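Local coordinates for 3-oxoadipate enol-lactonase (PDB 2XUA), which probably hydrolyses 3-oxoadipate enol-lactone to 3-oxoadipate, a step of aromatic-compound breakdown, using an alpha/beta hydrolase fold, at residues P44-A47 with A48-H52; R138-K141 with A142-G146; D182-G185 with Y186-C190. One frame throughout, in Å; residues are numbered along the deposited sequence.

Contact 1: residues P44-A47 with A48-H52; sequences PQVA and ALSKH
The carbonyl O of Val-46 is gripped twice by Ser-50, one turn further along helix 43-52. The backbone N of Ser-50 gives the ordinary helical bond, and its hydroxyl adds a second, with Ser-50 OG 2.8 Å from Val-46 O. The two donors approach differently: the N-H arrives almost in line with the C=O, whereas OG sits above the carbonyl plane, 45° out of it. With OG beside its own backbone N (chi1 -73°), the serine hydroxyl folds back onto Val-46 O and is satisfied locally.

The other backbone bond between the two segments runs from Leu-49 N to Gln-45 O at 3.1 Å. At Ala-48 the direct bond to the turn before is missing and a water takes its place. It accepts from Ala-48 N at 2.8 Å and donates to Pro-44 O at 2.7 Å, so the helix is kinked here but the two backbone groups remain linked.

The apolar contact is light: CD1 of Leu-49 lies 4.0 Å from CB of Gln-45. Two carbon-to-oxygen contacts follow the same spacing. CG1 of Val-46 stands 3.9 Å from Ser-50 OG, and the CG methylene of Lys-51 rests 3.3 Å from Ala-47 O. Lys-51 and Ala-47 are both exposed, so the long lysine chain can start alongside the carbonyl and carry its charged end to solvent.

This helix is the crossover of the beta-alpha-beta unit formed with strands 28-32 and 54-58. Leu-49, a branched apolar residue suited to the buried side, packs on Ile-29, Leu-31 and Val-55 of those strands. Val-46 and Ser-50 meet Asp-19 of strand 12-19, and Ala-48 touches Thr-255 of helix 251-263.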
ATOM      1  N   PRO B  44      -6.253  -0.378  -8.706  1.00 11.89           N
ATOM      2  CA  PRO B  44      -7.584  -0.172  -9.390  1.00 13.40           C
ATOM      3  C   PRO B  44      -7.829  -1.062 -10.606  1.00 12.97           C
ATOM      4  O   PRO B  44      -8.973  -1.263 -11.006  1.00 11.76           O
ATOM      5  CB  PRO B  44      -7.569   1.328  -9.801  1.00 12.82           C
ATOM      6  CG  PRO B  44      -6.609   1.978  -8.738  1.00 13.41           C
ATOM      7  CD  PRO B  44      -5.468   0.859  -8.740  1.00 12.69           C
ATOM      8  N   GLN B  45      -6.756  -1.583 -11.198  1.00 13.02           N
ATOM      9  CA  GLN B  45      -6.908  -2.465 -12.339  1.00 11.96           C
ATOM     10  C   GLN B  45      -7.087  -3.983 -12.017  1.00 12.34           C
ATOM     11  O   GLN B  45      -7.394  -4.795 -12.918  1.00 13.22           O
ATOM     12  CB  GLN B  45      -5.691  -2.299 -13.268  1.00 11.92           C
ATOM     13  CG  GLN B  45      -5.760  -1.044 -14.179  1.00 14.43           C
ATOM     14  CD  GLN B  45      -5.644   0.255 -13.379  1.00 15.31           C
ATOM     15  OE1 GLN B  45      -6.453   1.209 -13.534  1.00 17.70           O
ATOM     16  NE2 GLN B  45      -4.652   0.301 -12.502  1.00 11.06           N
ATOM     17  N   VAL B  46      -6.789  -4.370 -10.798  1.00 11.65           N
ATOM     18  CA  VAL B  46      -6.635  -5.823 -10.499  1.00 13.13           C
ATOM     19  C   VAL B  46      -7.914  -6.651 -10.719  1.00 13.60           C
ATOM     20  O   VAL B  46      -7.913  -7.712 -11.363  1.00 12.92           O
ATOM     21  CB  VAL B  46      -6.065  -6.011  -9.080  1.00 12.23           C
ATOM     22  CG1 VAL B  46      -6.149  -7.513  -8.654  1.00 14.86           C
ATOM     23  CG2 VAL B  46      -4.574  -5.449  -9.045  1.00 14.02           C
ATOM     24  N   ALA B  47      -9.013  -6.102 -10.248  1.00 15.75           N
ATOM     25  CA  ALA B  47     -10.332  -6.762 -10.349  1.00 16.27           C
ATOM     26  C   ALA B  47     -10.721  -7.051 -11.802  1.00 15.98           C
ATOM     27  O   ALA B  47     -11.021  -8.186 -12.145  1.00 15.76           O
ATOM     28  CB  ALA B  47     -11.420  -5.928  -9.641  1.00 16.85           C
ATOM     29  N   ALA B  48     -10.700  -6.042 -12.671  1.00 15.56           N
ATOM     30  CA  ALA B  48     -11.051  -6.225 -14.045  1.00 15.28           C
ATOM     31  C   ALA B  48     -10.056  -7.117 -14.790  1.00 14.58           C
ATOM     32  O   ALA B  48     -10.454  -7.871 -15.664  1.00 16.34           O
ATOM     33  CB  ALA B  48     -11.229  -4.859 -14.787  1.00 16.43           C
ATOM     34  N   LEU B  49      -8.773  -7.056 -14.456  1.00 14.10           N
ATOM     35  CA  LEU B  49      -7.814  -7.860 -15.188  1.00 12.80           C
ATOM     36  C   LEU B  49      -7.864  -9.329 -14.777  1.00 13.10           C
ATOM     37  O   LEU B  49      -7.707 -10.198 -15.603  1.00 13.91           O
ATOM     38  CB  LEU B  49      -6.405  -7.326 -14.983  1.00 11.60           C
ATOM     39  CG  LEU B  49      -6.030  -6.032 -15.720  1.00 10.79           C
ATOM     40  CD1 LEU B  49      -4.669  -5.652 -15.108  1.00 10.99           C
ATOM     41  CD2 LEU B  49      -5.883  -6.196 -17.268  1.00 12.13           C
ATOM     42  N   SER B  50      -8.115  -9.575 -13.492  1.00 13.75           N
ATOM     43  CA  SER B  50      -8.341 -10.914 -12.915  1.00 15.62           C
ATOM     44  C   SER B  50      -9.455 -11.663 -13.520  1.00 17.19           C
ATOM     45  O   SER B  50      -9.538 -12.854 -13.296  1.00 17.46           O
ATOM     46  CB  SER B  50      -8.794 -10.796 -11.414  1.00 15.88           C
ATOM     47  OG  SER B  50      -7.659 -10.428 -10.695  1.00 16.80           O
ATOM     48  N   LYS B  51     -10.393 -10.962 -14.157  1.00 18.96           N
ATOM     49  CA  LYS B  51     -11.515 -11.628 -14.785  1.00 21.55           C
ATOM     50  C   LYS B  51     -11.055 -12.320 -16.057  1.00 21.98           C
ATOM     51  O   LYS B  51     -11.537 -13.395 -16.391  1.00 22.98           O
ATOM     52  CB  LYS B  51     -12.621 -10.665 -15.076  1.00 22.65           C
ATOM     53  CG  LYS B  51     -13.195 -10.102 -13.787  1.00 27.84           C
ATOM     54  CD  LYS B  51     -14.668  -9.847 -13.877  1.00 35.45           C
ATOM     55  CE  LYS B  51     -15.018  -8.691 -14.803  1.00 38.92           C
ATOM     56  NZ  LYS B  51     -16.342  -8.132 -14.392  1.00 41.33           N
ATOM     57  N   HIS B  52     -10.073 -11.720 -16.710  1.00 20.52           N
ATOM     58  CA  HIS B  52      -9.620 -12.197 -18.003  1.00 20.78           C
ATOM     59  C   HIS B  52      -8.267 -12.841 -18.010  1.00 18.63           C
ATOM     60  O   HIS B  52      -7.975 -13.519 -18.940  1.00 18.67           O
ATOM     61  CB  HIS B  52      -9.672 -11.039 -18.988  1.00 22.21           C
ATOM     62  CG  HIS B  52     -11.043 -10.472 -19.118  1.00 27.25           C
ATOM     63  ND1 HIS B  52     -12.049 -11.121 -19.805  1.00 33.12           N
ATOM     64  CD2 HIS B  52     -11.608  -9.360 -18.573  1.00 29.22           C
ATOM     65  CE1 HIS B  52     -13.173 -10.422 -19.690  1.00 34.57           C
ATOM     66  NE2 HIS B  52     -12.922  -9.337 -18.969  1.00 30.98           N
TER
HETATM   67  O   HOH W   1     -10.524  -3.402 -11.730  1.00 19.05           O

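Contact 2: residues R138-K141 with A142-G146; sequences RAVK and ARTEG. With SHF (laevulinic acid), chain C.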
ATOM      1  N   ARG B 138      18.095  14.926 -10.240  1.00 21.68           N
ATOM      2  CA  ARG B 138      17.145  14.130  -9.491  1.00 20.48           C
ATOM      3  C   ARG B 138      17.824  13.112  -8.596  1.00 19.40           C
ATOM      4  O   ARG B 138      17.479  12.990  -7.401  1.00 19.43           O
ATOM      5  CB  ARG B 138      16.192  13.435 -10.454  1.00 21.62           C
ATOM      6  CG  ARG B 138      14.986  12.837  -9.715  1.00 25.75           C
ATOM      7  CD  ARG B 138      14.165  12.049 -10.682  1.00 31.17           C
ATOM      8  NE  ARG B 138      13.187  12.736 -11.538  1.00 37.61           N
ATOM      9  CZ  ARG B 138      12.654  13.941 -11.354  1.00 37.52           C
ATOM     10  NH1 ARG B 138      13.022  14.690 -10.322  1.00 40.27           N
ATOM     11  NH2 ARG B 138      11.741  14.397 -12.232  1.00 33.13           N
ATOM     12  N   ALA B 139      18.789  12.394  -9.178  1.00 18.62           N
ATOM     13  CA  ALA B 139      19.582  11.380  -8.516  1.00 18.57           C
ATOM     14  C   ALA B 139      20.407  11.991  -7.434  1.00 18.37           C
ATOM     15  O   ALA B 139      20.501  11.436  -6.356  1.00 17.45           O
ATOM     16  CB  ALA B 139      20.503  10.654  -9.539  1.00 17.49           C
ATOM     17  N   VAL B 140      20.974  13.159  -7.699  1.00 18.98           N
ATOM     18  CA  VAL B 140      21.763  13.873  -6.671  1.00 20.20           C
ATOM     19  C   VAL B 140      20.880  14.223  -5.478  1.00 20.01           C
ATOM     20  O   VAL B 140      21.216  13.985  -4.306  1.00 20.23           O
ATOM     21  CB  VAL B 140      22.436  15.203  -7.241  1.00 20.59           C
ATOM     22  CG1 VAL B 140      22.931  16.072  -6.061  1.00 19.86           C
ATOM     23  CG2 VAL B 140      23.556  14.886  -8.204  1.00 20.93           C
ATOM     24  N   LYS B 141      19.720  14.784  -5.780  1.00 21.95           N
ATOM     25  CA  LYS B 141      18.801  15.199  -4.747  1.00 21.82           C
ATOM     26  C   LYS B 141      18.348  13.988  -3.918  1.00 21.14           C
ATOM     27  O   LYS B 141      18.318  14.054  -2.689  1.00 20.48           O
ATOM     28  CB  LYS B 141      17.612  15.928  -5.345  1.00 22.94           C
ATOM     29  CG  LYS B 141      16.835  16.745  -4.310  1.00 27.86           C
ATOM     30  CD  LYS B 141      15.614  17.463  -4.897  1.00 32.21           C
ATOM     31  CE  LYS B 141      15.198  18.620  -3.951  1.00 36.48           C
ATOM     32  NZ  LYS B 141      15.761  19.934  -4.417  1.00 38.91           N
ATOM     33  N   ALA B 142      18.032  12.882  -4.586  1.00 21.13           N
ATOM     34  CA  ALA B 142      17.494  11.751  -3.855  1.00 20.75           C
ATOM     35  C   ALA B 142      18.573  11.265  -2.907  1.00 21.84           C
ATOM     36  O   ALA B 142      18.296  11.046  -1.715  1.00 19.99           O
ATOM     37  CB  ALA B 142      17.069  10.676  -4.805  1.00 20.33           C
ATOM     38  N   ARG B 143      19.801  11.100  -3.465  1.00 21.52           N
ATOM     39  CA  ARG B 143      20.948  10.529  -2.725  1.00 22.73           C
ATOM     40  C   ARG B 143      21.454  11.375  -1.571  1.00 22.27           C
ATOM     41  O   ARG B 143      21.881  10.832  -0.551  1.00 21.94           O
ATOM     42  CB  ARG B 143      22.133  10.158  -3.673  1.00 22.92           C
ATOM     43  CG  ARG B 143      21.792   8.983  -4.553  1.00 26.18           C
ATOM     44  CD  ARG B 143      22.984   8.153  -5.091  1.00 27.16           C
ATOM     45  NE  ARG B 143      23.188   8.531  -6.455  1.00 29.40           N
ATOM     46  CZ  ARG B 143      23.136   7.740  -7.511  1.00 22.75           C
ATOM     47  NH1 ARG B 143      22.923   6.425  -7.454  1.00 23.25           N
ATOM     48  NH2 ARG B 143      23.351   8.316  -8.649  1.00 26.01           N
ATOM     49  N   THR B 144      21.337  12.704  -1.683  1.00 23.76           N
ATOM     50  CA  THR B 144      21.986  13.616  -0.719  1.00 23.57           C
ATOM     51  C   THR B 144      21.030  14.347   0.158  1.00 25.28           C
ATOM     52  O   THR B 144      21.438  14.974   1.149  1.00 25.39           O
ATOM     53  CB  THR B 144      22.899  14.659  -1.420  1.00 23.45           C
ATOM     54  OG1 THR B 144      22.118  15.557  -2.207  1.00 20.22           O
ATOM     55  CG2 THR B 144      23.880  13.939  -2.345  1.00 21.69           C
ATOM     56  N   GLU B 145      19.747  14.265  -0.175  1.00 25.98           N
ATOM     57  CA  GLU B 145      18.716  15.013   0.569  1.00 26.96           C
ATOM     58  C   GLU B 145      17.521  14.118   0.968  1.00 27.20           C
ATOM     59  O   GLU B 145      16.747  14.474   1.864  1.00 27.37           O
ATOM     60  CB  GLU B 145      18.208  16.214  -0.242  1.00 28.44           C
ATOM     61  CG  GLU B 145      19.167  17.347  -0.383  1.00 31.33           C
ATOM     62  CD  GLU B 145      18.542  18.522  -1.102  1.00 36.96           C
ATOM     63  OE1 GLU B 145      19.221  19.132  -1.939  1.00 39.48           O
ATOM     64  OE2 GLU B 145      17.353  18.812  -0.867  1.00 38.59           O
ATOM     65  N   GLY B 146      17.397  12.951   0.337  1.00 25.96           N
ATOM     66  CA  GLY B 146      16.352  11.999   0.712  1.00 26.63           C
ATOM     67  C   GLY B 146      15.034  12.313   0.004  1.00 25.64           C
ATOM     68  O   GLY B 146      14.939  13.247  -0.773  1.00 25.35           O
TER
HETATM   69  C4  SHF C1265       9.203   9.557 -10.805  1.00 26.30           C
HETATM   70  C5  SHF C1265       8.170   8.504 -11.227  1.00 24.90           C
HETATM   71  C3  SHF C1265       9.674  10.618 -11.813  1.00 26.34           C
HETATM   72  C2  SHF C1265       8.758  10.971 -13.013  1.00 34.54           C
HETATM   73  C1  SHF C1265       9.047  12.424 -13.581  1.00 35.39           C
HETATM   74  O4  SHF C1265       9.624   9.577  -9.633  1.00 18.91           O
HETATM   75  O1  SHF C1265       8.270  13.297 -13.150  1.00 36.43           O
HETATM   76  OH1 SHF C1265       9.935  12.644 -14.474  1.00 37.78           O
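Successive backbone bonds carry the last turns of helix 132-145 from Arg-138 to Glu-145, beginning with Ala-142 N to Arg-138 O at 2.9 Å. The helix belongs to the cap of this alpha/beta hydrolase, the group of helices between strands 117-123 and 209-214. Gly-146 is the first residue to leave helical angles, and its positive phi (85°) is readily taken by glycine; Gly-146 N bonds to Ala-142 O and only weakly to Lys-141 O.

Thr-144 doubles the hold on Val-140 O. Its N-H comes nearly straight onto the carbonyl, and Thr-144 OG1, 2.8 Å from Val-140 O, donates from above the carbonyl plane. The hydroxyl lies between the backbone N and the carbonyl carbon (chi1 67°), a rotamer that turns it back toward the preceding turn.

Lys-141 and Glu-145, four residues apart, cross on the outer surface. Lys-141 NZ is 4.0 Å from Glu-145 OE2, too far for a salt bridge, though the opposite charges probably attract, and the lysine methylenes lie beside the carboxylate.

Arg-143 passes Ala-139, with Arg-143 NH2 3.8 Å from the CB of Ala-139. A small methyl leaves room for the guanidinium, which goes on to Glu-191 and Glu-184 of helix 183-195. Ala-142, buried, lets the helix lie close to Tyr-186 and Leu-150.

Arg-138 reaches into the ligand pocket. Its chain is extended as far as CD and then bends at chi3 (-83°), presenting the edge of its guanidinium to laevulinic acid, where Arg-138 NH2 makes a weak hydrogen bond with OH1 at 3.4 Å.

Contact 3: residues D182-G185 with Y186-C190; sequences DKEG and YASNC. With SHF (laevulinic acid), chain C.
The first turns of helix 183-195 are tied by a regular ladder of backbone bonds: Tyr-186 N to Asp-182 O, Ala-187 N to Lys-183 O at 2.9 Å, Ser-188 N to Glu-184 O and Asn-189 N to Gly-185 O. Asp-182 is the N-cap. Its OD2 accepts from Gly-185 N at 2.8 Å through the anti lone pair, so a short acidic side chain occupies an N-H that has no turn before it to bond with.

Ser-188 adds a second donor to Glu-184 O: Ser-188 OG, 3.0 Å from that oxygen, donates from above the carbonyl plane and joins the backbone N there. The Glu-184 chain bends at chi2 (52°), which brings its OE1 within 2.9 Å of Ser-188 OG, but the angle is poor for a bond; OE1 is held instead by Arg-143. Asn-189 reaches back with ND2 to Gly-185 O, a weak bond of 2.9 Å, and also donates to the carbonyl of Arg-61, so its amide links the helix to the neighbouring loop.

Tyr-186 leaves on another side; with CG anti to the backbone N (chi1 -180°), its ring extends outward from the helix, where it touches Arg-138, Ala-142, Leu-150 and Val-154. A tyrosine suits the place, giving a broad apolar ring to the packing and a hydroxyl to the ligand. Tyr-186 OH donates to O4 of laevulinic acid at 2.7 Å, and O4 lies near the ring plane at its edge. Here a capped helix of the hydrolase cap domain lines the ligand pocket and supplies a binding tyrosine.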
ATOM      1  N   ASP B 182      13.618   3.322  -1.128  1.00 19.46           N
ATOM      2  CA  ASP B 182      15.033   3.422  -0.829  1.00 20.63           C
ATOM      3  C   ASP B 182      15.670   4.529  -1.743  1.00 19.34           C
ATOM      4  O   ASP B 182      15.517   4.491  -2.964  1.00 18.57           O
ATOM      5  CB  ASP B 182      15.686   2.093  -1.120  1.00 21.91           C
ATOM      6  CG  ASP B 182      17.163   2.076  -0.726  1.00 25.41           C
ATOM      7  OD1 ASP B 182      17.446   1.568   0.347  1.00 30.32           O
ATOM      8  OD2 ASP B 182      18.024   2.526  -1.489  1.00 26.78           O
ATOM      9  N   LYS B 183      16.354   5.505  -1.158  1.00 18.92           N
ATOM     10  CA  LYS B 183      16.847   6.640  -1.970  1.00 18.95           C
ATOM     11  C   LYS B 183      17.910   6.257  -2.992  1.00 18.25           C
ATOM     12  O   LYS B 183      17.927   6.802  -4.088  1.00 17.40           O
ATOM     13  CB  LYS B 183      17.287   7.812  -1.082  1.00 20.26           C
ATOM     14  CG  LYS B 183      18.592   7.678  -0.385  1.00 24.49           C
ATOM     15  CD  LYS B 183      18.635   8.677   0.736  1.00 28.66           C
ATOM     16  CE  LYS B 183      19.365   8.069   1.912  1.00 33.48           C
ATOM     17  NZ  LYS B 183      19.998   9.200   2.619  1.00 34.60           N
ATOM     18  N   GLU B 184      18.779   5.306  -2.619  1.00 16.72           N
ATOM     19  CA  GLU B 184      19.806   4.763  -3.528  1.00 18.42           C
ATOM     20  C   GLU B 184      19.135   3.958  -4.629  1.00 18.83           C
ATOM     21  O   GLU B 184      19.471   4.118  -5.816  1.00 18.62           O
ATOM     22  CB  GLU B 184      20.857   3.884  -2.770  1.00 18.48           C
ATOM     23  CG  GLU B 184      21.869   3.241  -3.697  1.00 18.19           C
ATOM     24  CD  GLU B 184      22.569   4.217  -4.644  1.00 23.80           C
ATOM     25  OE1 GLU B 184      22.995   3.791  -5.738  1.00 23.45           O
ATOM     26  OE2 GLU B 184      22.696   5.435  -4.315  1.00 24.32           O
ATOM     27  N   GLY B 185      18.128   3.143  -4.239  1.00 19.06           N
ATOM     28  CA  GLY B 185      17.336   2.380  -5.222  1.00 18.13           C
ATOM     29  C   GLY B 185      16.692   3.301  -6.240  1.00 17.07           C
ATOM     30  O   GLY B 185      16.720   3.057  -7.433  1.00 18.09           O
ATOM     31  N   TYR B 186      16.082   4.364  -5.759  1.00 16.53           N
ATOM     32  CA  TYR B 186      15.404   5.345  -6.626  1.00 15.66           C
ATOM     33  C   TYR B 186      16.422   6.044  -7.555  1.00 16.72           C
ATOM     34  O   TYR B 186      16.259   6.077  -8.764  1.00 17.19           O
ATOM     35  CB  TYR B 186      14.749   6.387  -5.736  1.00 13.37           C
ATOM     36  CG  TYR B 186      14.014   7.460  -6.490  1.00 18.15           C
ATOM     37  CD1 TYR B 186      12.655   7.303  -6.835  1.00 16.63           C
ATOM     38  CD2 TYR B 186      14.676   8.634  -6.899  1.00 17.53           C
ATOM     39  CE1 TYR B 186      11.949   8.318  -7.505  1.00 20.27           C
ATOM     40  CE2 TYR B 186      13.989   9.642  -7.622  1.00 15.97           C
ATOM     41  CZ  TYR B 186      12.630   9.487  -7.906  1.00 18.57           C
ATOM     42  OH  TYR B 186      11.939  10.463  -8.617  1.00 17.91           O
ATOM     43  N   ALA B 187      17.469   6.622  -6.981  1.00 17.99           N
ATOM     44  CA  ALA B 187      18.531   7.209  -7.815  1.00 18.92           C
ATOM     45  C   ALA B 187      19.104   6.198  -8.855  1.00 18.94           C
ATOM     46  O   ALA B 187      19.350   6.551 -10.011  1.00 20.74           O
ATOM     47  CB  ALA B 187      19.640   7.745  -6.907  1.00 18.00           C
ATOM     48  N   SER B 188      19.308   4.939  -8.486  1.00 19.56           N
ATOM     49  CA  SER B 188      19.873   4.019  -9.484  1.00 19.43           C
ATOM     50  C   SER B 188      18.950   3.793 -10.669  1.00 18.34           C
ATOM     51  O   SER B 188      19.406   3.518 -11.769  1.00 16.67           O
ATOM     52  CB  SER B 188      20.265   2.679  -8.873  1.00 20.47           C
ATOM     53  OG  SER B 188      21.253   2.891  -7.888  1.00 23.76           O
ATOM     54  N   ASN B 189      17.641   3.868 -10.416  1.00 18.62           N
ATOM     55  CA  ASN B 189      16.629   3.748 -11.475  1.00 17.26           C
ATOM     56  C   ASN B 189      16.612   5.024 -12.277  1.00 17.24           C
ATOM     57  O   ASN B 189      16.452   4.989 -13.506  1.00 20.10           O
ATOM     58  CB  ASN B 189      15.254   3.417 -10.862  1.00 16.86           C
ATOM     59  CG  ASN B 189      15.133   1.927 -10.521  1.00 14.40           C
ATOM     60  OD1 ASN B 189      15.139   1.117 -11.416  1.00 15.73           O
ATOM     61  ND2 ASN B 189      15.084   1.575  -9.257  1.00 10.75           N
ATOM     62  N   CYS B 190      16.833   6.162 -11.632  1.00 17.20           N
ATOM     63  CA  CYS B 190      16.998   7.389 -12.422  1.00 17.94           C
ATOM     64  C   CYS B 190      18.063   7.209 -13.498  1.00 17.46           C
ATOM     65  O   CYS B 190      17.848   7.535 -14.667  1.00 16.09           O
ATOM     66  CB  CYS B 190      17.406   8.550 -11.515  1.00 17.92           C
ATOM     67  SG  CYS B 190      16.098   9.124 -10.398  1.00 18.79           S
TER
HETATM   68  C4  SHF C1265       9.203   9.557 -10.805  1.00 26.30           C
HETATM   69  C5  SHF C1265       8.170   8.504 -11.227  1.00 24.90           C
HETATM   70  C3  SHF C1265       9.674  10.618 -11.813  1.00 26.34           C
HETATM   71  C2  SHF C1265       8.758  10.971 -13.013  1.00 34.54           C
HETATM   72  C1  SHF C1265       9.047  12.424 -13.581  1.00 35.39           C
HETATM   73  O4  SHF C1265       9.624   9.577  -9.633  1.00 18.91           O
HETATM   74  O1  SHF C1265       8.270  13.297 -13.150  1.00 36.43           O
HETATM   75  OH1 SHF C1265       9.935  12.644 -14.474  1.00 37.78           O

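How the contacts relate
Contacts 2 and 3 lie side by side on the cap, their centres about 9 Å apart, and they meet different ends of one ligand: Arg-138 makes a weak bond at the carboxyl end of laevulinic acid and Tyr-186 a short one to its keto oxygen, while Arg-157 supplies a further hydrogen bond. Between the two helices, Arg-143 NH1 and Glu-184 OE1 form a salt bridge of 3.1 Å, and CG of Arg-143 packs 3.4 Å from CB of Ala-187. Contact 1 is remote, about 36 Å from contact 2 and 30 Å from contact 3 between centres, on the opposite side of the chain's centre. It belongs to the sheet-flanking helices of the core rather than to the pocket.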